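Side-chain contacts in putative GH105 family protein (Salmonella enterica subsp. enterica serovar Paratyphi A, PDB 3QWT), which is of unknown function but probably hydrolyses glycosidic bonds, releasing unsaturated uronic acid residues from oligosaccharide ends: residues W167-M172 / A228-G233; F343-G348 / D352-I357. All blocks are in the same frame, centred on the assembly; numbering follows the deposited sequence.

Interaction 1: W167-M172 / A228-G233; sequences WDDTLM and ARWARG
Asp168 and Gly233 bring the two segments together, their CA atoms 5.5 Å apart, where a type I beta turn from Trp167 to Thr170 leads into one helix and meets the first turn of another. Gly233 has no side chain, and this is what lets the carboxylate of Asp168 lie against bare backbone: OD2 comes to 3.6 Å from Gly233 C, and CB rests beside Gly233 O. The same OD2 reaches across to Trp230 through a water, 3.0 Å from Asp168 OD2 and 2.9 Å from Trp230 O. The water can donate to either oxygen, although other acceptors compete for its protons.

Asp169 crosses Trp230 at about a right angle, and its OD1 sits at the rim of the indole, close to the ring plane and 3.8 Å from Trp230 CZ3, with carboxylate and ring turned only 23° from one another. Its polar partners fix the group: Trp236 NE1 binds OD1 and His215 NE2 binds OD2. Trp230 carries CG anti to its backbone N (chi1 175°), which swings the six-membered ring toward this carboxylate. CZ2 of that ring lies over a face of the Arg232 guanidinium. A bound glycerol, probably from the crystallisation liquor, lies by the side chain of Asp169, as such molecules often do in pockets.

Trp230 is the N-cap of helix 231-248. Against the same helix pack Leu171 and selenomethionine Met172 of helix 170-184, while strand 165-167, paired antiparallel with 216-218, supplies the approach to the turn, and Ala231 and Arg232 lean on helix 294-309.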
loop_
_atom_site.group_PDB
_atom_site.type_symbol
_atom_site.label_atom_id
_atom_site.label_comp_id
_atom_site.label_asym_id
_atom_site.label_seq_id
_atom_site.Cartn_x
_atom_site.Cartn_y
_atom_site.Cartn_z
ATOM N N TRP A 167 23.960 33.175 -5.199
ATOM C CA TRP A 167 24.661 33.498 -3.947
ATOM C C TRP A 167 24.374 32.477 -2.856
ATOM O O TRP A 167 23.306 31.853 -2.854
ATOM C CB TRP A 167 24.225 34.869 -3.404
ATOM C CG TRP A 167 24.454 36.040 -4.301
ATOM C CD1 TRP A 167 24.718 36.018 -5.633
ATOM C CD2 TRP A 167 24.431 37.420 -3.917
ATOM N NE1 TRP A 167 24.856 37.301 -6.107
ATOM C CE2 TRP A 167 24.678 38.180 -5.075
ATOM C CE3 TRP A 167 24.223 38.082 -2.706
ATOM C CZ2 TRP A 167 24.735 39.580 -5.060
ATOM C CZ3 TRP A 167 24.268 39.473 -2.691
ATOM C CH2 TRP A 167 24.530 40.205 -3.862
ATOM N N ASP A 168 25.297 32.349 -1.901
ATOM C CA ASP A 168 25.019 31.598 -0.673
ATOM C C ASP A 168 23.636 31.944 -0.081
ATOM O O ASP A 168 22.859 31.065 0.253
ATOM C CB ASP A 168 26.057 31.921 0.399
ATOM C CG ASP A 168 27.501 31.707 -0.076
ATOM O OD1 ASP A 168 27.728 31.111 -1.145
ATOM O OD2 ASP A 168 28.420 32.137 0.639
ATOM N N ASP A 169 23.387 33.242 0.070
ATOM C CA ASP A 169 22.271 33.777 0.827
ATOM C C ASP A 169 20.927 33.219 0.310
ATOM O O ASP A 169 19.958 33.081 1.057
ATOM C CB ASP A 169 22.284 35.322 0.766
ATOM C CG ASP A 169 23.661 35.937 1.166
ATOM O OD1 ASP A 169 23.747 36.654 2.194
ATOM O OD2 ASP A 169 24.660 35.709 0.449
ATOM N N THR A 170 20.875 32.900 -0.973
ATOM C CA THR A 170 19.661 32.362 -1.551
ATOM C C THR A 170 19.217 31.147 -0.761
ATOM O O THR A 170 18.033 30.931 -0.612
ATOM C CB THR A 170 19.864 31.990 -3.015
ATOM O OG1 THR A 170 20.258 33.160 -3.737
ATOM C CG2 THR A 170 18.591 31.430 -3.623
ATOM N N LEU A 171 20.156 30.366 -0.225
ATOM C CA LEU A 171 19.728 29.126 0.428
ATOM C C LEU A 171 18.878 29.401 1.661
ATOM O O LEU A 171 17.970 28.630 1.974
ATOM C CB LEU A 171 20.900 28.176 0.732
ATOM C CG LEU A 171 21.468 27.487 -0.522
ATOM C CD1 LEU A 171 22.878 26.974 -0.294
ATOM C CD2 LEU A 171 20.558 26.354 -1.009
HETATM N N MSE A 172 19.158 30.513 2.338
HETATM C CA MSE A 172 18.442 30.866 3.553
HETATM C C MSE A 172 17.136 31.623 3.272
HETATM O O MSE A 172 16.101 31.346 3.895
HETATM C CB MSE A 172 19.342 31.701 4.479
HETATM C CG MSE A 172 18.669 32.215 5.749
HETATM SE SE MSE A 172 18.346 30.802 7.063
HETATM C CE MSE A 172 16.399 30.922 7.131
ATOM N N ALA A 228 35.597 35.095 -2.509
ATOM C CA ALA A 228 35.547 35.429 -1.095
ATOM C C ALA A 228 34.991 34.296 -0.239
ATOM O O ALA A 228 33.900 33.778 -0.488
ATOM C CB ALA A 228 34.731 36.712 -0.882
ATOM N N ARG A 229 35.749 33.900 0.771
ATOM C CA ARG A 229 35.250 32.902 1.691
ATOM C C ARG A 229 34.641 33.673 2.847
ATOM O O ARG A 229 35.201 33.761 3.941
ATOM C CB ARG A 229 36.351 31.924 2.108
ATOM C CG ARG A 229 36.908 31.175 0.913
ATOM C CD ARG A 229 38.006 30.182 1.281
ATOM N NE ARG A 229 38.472 29.465 0.098
ATOM C CZ ARG A 229 39.505 29.853 -0.648
ATOM N NH1 ARG A 229 40.176 30.939 -0.322
ATOM N NH2 ARG A 229 39.869 29.157 -1.718
ATOM N N TRP A 230 33.476 34.241 2.569
ATOM C CA TRP A 230 32.869 35.225 3.457
ATOM C C TRP A 230 32.123 34.551 4.599
ATOM O O TRP A 230 31.400 33.579 4.398
ATOM C CB TRP A 230 31.959 36.147 2.653
ATOM C CG TRP A 230 31.190 37.134 3.458
ATOM C CD1 TRP A 230 31.698 38.036 4.330
ATOM C CD2 TRP A 230 29.770 37.350 3.431
ATOM N NE1 TRP A 230 30.686 38.789 4.869
ATOM C CE2 TRP A 230 29.492 38.394 4.328
ATOM C CE3 TRP A 230 28.708 36.753 2.741
ATOM C CZ2 TRP A 230 28.196 38.861 4.564
ATOM C CZ3 TRP A 230 27.407 37.221 2.972
ATOM C CH2 TRP A 230 27.167 38.257 3.878
ATOM N N ALA A 231 32.316 35.072 5.804
ATOM C CA ALA A 231 31.794 34.432 7.007
ATOM C C ALA A 231 30.267 34.310 7.033
ATOM O O ALA A 231 29.728 33.199 7.026
ATOM C CB ALA A 231 32.293 35.161 8.256
ATOM N N ARG A 232 29.564 35.433 7.086
ATOM C CA ARG A 232 28.107 35.364 7.195
ATOM C C ARG A 232 27.495 34.417 6.141
ATOM O O ARG A 232 26.640 33.592 6.460
ATOM C CB ARG A 232 27.455 36.758 7.184
ATOM C CG ARG A 232 25.914 36.657 7.240
ATOM C CD ARG A 232 25.248 37.804 7.995
ATOM N NE ARG A 232 25.389 39.079 7.301
ATOM C CZ ARG A 232 26.119 40.093 7.747
ATOM N NH1 ARG A 232 26.192 41.210 7.047
ATOM N NH2 ARG A 232 26.769 39.992 8.899
ATOM N N GLY A 233 27.962 34.517 4.899
ATOM C CA GLY A 233 27.453 33.688 3.824
ATOM C C GLY A 233 27.568 32.204 4.122
ATOM O O GLY A 233 26.616 31.436 3.909
HETATM O O HOH W 1 31.109 33.094 1.519
#

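Interaction 2: F343-G348 / D352-I357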
loop_
_atom_site.group_PDB
_atom_site.type_symbol
_atom_site.label_atom_id
_atom_site.label_comp_id
_atom_site.label_asym_id
_atom_site.label_seq_id
_atom_site.Cartn_x
_atom_site.Cartn_y
_atom_site.Cartn_z
ATOM N N PHE A 343 27.074 45.178 8.483
ATOM C CA PHE A 343 25.886 45.642 7.788
ATOM C C PHE A 343 25.654 44.795 6.546
ATOM O O PHE A 343 26.508 43.997 6.172
ATOM C CB PHE A 343 26.049 47.117 7.422
ATOM C CG PHE A 343 24.877 47.689 6.692
ATOM C CD1 PHE A 343 23.634 47.758 7.301
ATOM C CD2 PHE A 343 25.011 48.149 5.390
ATOM C CE1 PHE A 343 22.544 48.281 6.626
ATOM C CE2 PHE A 343 23.928 48.670 4.710
ATOM C CZ PHE A 343 22.691 48.742 5.331
ATOM N N GLY A 344 24.494 44.959 5.917
ATOM C CA GLY A 344 24.167 44.195 4.726
ATOM C C GLY A 344 25.339 44.186 3.771
ATOM O O GLY A 344 25.928 45.241 3.499
ATOM N N THR A 345 25.688 43.005 3.268
ATOM C CA THR A 345 26.874 42.869 2.417
ATOM C C THR A 345 26.549 42.275 1.046
ATOM O O THR A 345 26.160 41.103 0.939
ATOM C CB THR A 345 27.964 41.985 3.087
ATOM O OG1 THR A 345 28.397 42.581 4.310
ATOM C CG2 THR A 345 29.164 41.796 2.166
ATOM N N GLY A 346 26.731 43.083 0.003
ATOM C CA GLY A 346 26.563 42.636 -1.370
ATOM C C GLY A 346 27.706 41.784 -1.911
ATOM O O GLY A 346 28.564 41.298 -1.162
HETATM N N MSE A 347 27.720 41.590 -3.224
HETATM C CA MSE A 347 28.756 40.769 -3.827
HETATM C C MSE A 347 29.985 41.618 -4.096
HETATM O O MSE A 347 29.902 42.664 -4.752
HETATM C CB MSE A 347 28.272 40.130 -5.126
HETATM C CG MSE A 347 29.321 39.234 -5.764
HETATM SE SE MSE A 347 29.579 37.631 -4.689
HETATM C CE MSE A 347 27.653 37.219 -4.396
ATOM N N GLY A 348 31.124 41.173 -3.584
ATOM C CA GLY A 348 32.357 41.913 -3.765
ATOM C C GLY A 348 33.087 41.474 -5.013
ATOM O O GLY A 348 33.052 40.297 -5.381
ATOM N N ASP A 352 39.130 43.321 -0.497
ATOM C CA ASP A 352 39.020 44.532 0.299
ATOM C C ASP A 352 37.556 44.909 0.539
ATOM O O ASP A 352 37.197 45.365 1.629
ATOM C CB ASP A 352 39.772 45.682 -0.374
ATOM C CG ASP A 352 41.251 45.700 -0.021
ATOM O OD1 ASP A 352 41.651 44.989 0.920
ATOM O OD2 ASP A 352 42.008 46.441 -0.677
ATOM N N PHE A 353 36.717 44.701 -0.478
ATOM C CA PHE A 353 35.299 45.041 -0.389
ATOM C C PHE A 353 34.674 44.448 0.866
ATOM O O PHE A 353 33.883 45.096 1.539
ATOM C CB PHE A 353 34.549 44.559 -1.635
ATOM C CG PHE A 353 33.058 44.556 -1.485
ATOM C CD1 PHE A 353 32.295 45.621 -1.940
ATOM C CD2 PHE A 353 32.413 43.489 -0.893
ATOM C CE1 PHE A 353 30.909 45.613 -1.808
ATOM C CE2 PHE A 353 31.028 43.475 -0.758
ATOM C CZ PHE A 353 30.277 44.535 -1.214
ATOM N N TYR A 354 35.038 43.208 1.170
ATOM C CA TYR A 354 34.499 42.514 2.329
ATOM C C TYR A 354 35.126 43.024 3.607
ATOM O O TYR A 354 34.484 43.039 4.657
ATOM C CB TYR A 354 34.721 41.005 2.192
ATOM C CG TYR A 354 33.862 40.415 1.109
ATOM C CD1 TYR A 354 32.555 40.021 1.373
ATOM C CD2 TYR A 354 34.337 40.294 -0.185
ATOM C CE1 TYR A 354 31.758 39.502 0.378
ATOM C CE2 TYR A 354 33.548 39.784 -1.189
ATOM C CZ TYR A 354 32.259 39.383 -0.901
ATOM O OH TYR A 354 31.468 38.869 -1.894
ATOM N N ARG A 355 36.381 43.451 3.501
ATOM C CA ARG A 355 37.141 43.901 4.656
ATOM C C ARG A 355 36.597 45.194 5.255
ATOM O O ARG A 355 36.661 45.380 6.466
ATOM C CB ARG A 355 38.624 44.057 4.302
ATOM C CG ARG A 355 39.318 42.736 3.979
ATOM C CD ARG A 355 40.742 42.962 3.477
ATOM N NE ARG A 355 41.439 41.705 3.199
ATOM C CZ ARG A 355 41.949 41.373 2.013
ATOM N NH1 ARG A 355 41.841 42.202 0.980
ATOM N NH2 ARG A 355 42.568 40.208 1.858
ATOM N N HIS A 356 36.038 46.063 4.419
ATOM C CA HIS A 356 35.609 47.376 4.889
ATOM C C HIS A 356 34.086 47.586 5.010
ATOM O O HIS A 356 33.608 48.716 4.971
ATOM C CB HIS A 356 36.245 48.476 4.034
ATOM C CG HIS A 356 37.727 48.332 3.887
ATOM N ND1 HIS A 356 38.342 48.154 2.667
ATOM C CD2 HIS A 356 38.717 48.321 4.811
ATOM C CE1 HIS A 356 39.646 48.043 2.843
ATOM N NE2 HIS A 356 39.901 48.143 4.135
ATOM N N ILE A 357 33.329 46.504 5.168
ATOM C CA ILE A 357 31.900 46.618 5.450
ATOM C C ILE A 357 31.676 47.270 6.821
ATOM O O ILE A 357 32.276 46.860 7.806
ATOM C CB ILE A 357 31.205 45.227 5.437
ATOM C CG1 ILE A 357 31.338 44.570 4.064
ATOM C CG2 ILE A 357 29.743 45.342 5.833
ATOM C CD1 ILE A 357 30.528 45.240 2.990
HETATM O O HOH W 2 32.977 38.111 -3.883
#
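Tyr354 and Gly348 are the hub of a tight loop-helix reversal in this alpha/alpha toroid: the chain runs extended through 343-348, enters the short helix 351-355 and folds that helix back against the loop.

Polar contacts come first. Gly348 N donates to Tyr354 OH at 2.9 Å, nearly straight at 167°. Water 2 closes a second route between the same residues, donating to Gly348 O at 2.7 Å and lying 2.6 Å from Tyr354 OH. His215 ND1 also bonds to this hydroxyl, so three partners grip one oxygen and pin the ring's outer end. On the loop side, Thr345 OG1 turns back to donate to Phe343 O. Along the helix, Arg355 NH1 bridges to Asp352 OD1 from above the carboxylate plane, and its NE pairs with Asp287.

The aromatic contacts are built on a glycine. Gly348 CA makes a CH-pi contact over one face of Phe353, 3.6 Å from the ring centroid and 26° off its normal; with no side chain, Gly348 fits closely into the corner beside the Phe353 and Tyr354 rings. Gly346 O comes obliquely to the far end of the phenyl ring, 3.3 Å from Phe353 CE2. The selenium of Met347 lies beside the tyrosine hydroxyl.

Van der Waals packing closes the other end. Ile357 crosses Thr345, whose CG2 is anti to the backbone N, which carries the methyl to Phe353, Tyr354 and Ile357. Thr345 CG2 is 3.8 Å from Ile357 CD1. Ile357 CG2 also reaches Phe343, packing against its CB, and touches Thr345 OG1 at 3.4 Å.

In the fold
Interaction 1 is complete by residue 233, well before interaction 2 starts at 343, yet their centres are only 12 Å apart. They meet directly: Trp230 CZ2 lies 3.5 Å from Thr345 CB, Arg232 NH1 makes a close approach of 2.9 Å to Phe343 O, Ala228 packs against the Tyr354 ring, and Trp167 touches Met347. His215 is shared by both. Interaction 1 joins the starts of helices 170-184 and 231-248 about 10 Å from the chain's centre; interaction 2, at about 18 Å, lays the loop before helix 351-355 beside them. Glycerol is found by Asp169 and on Thr345 O, which would fit a sugar pocket, although it probably comes from the crystallisation liquor.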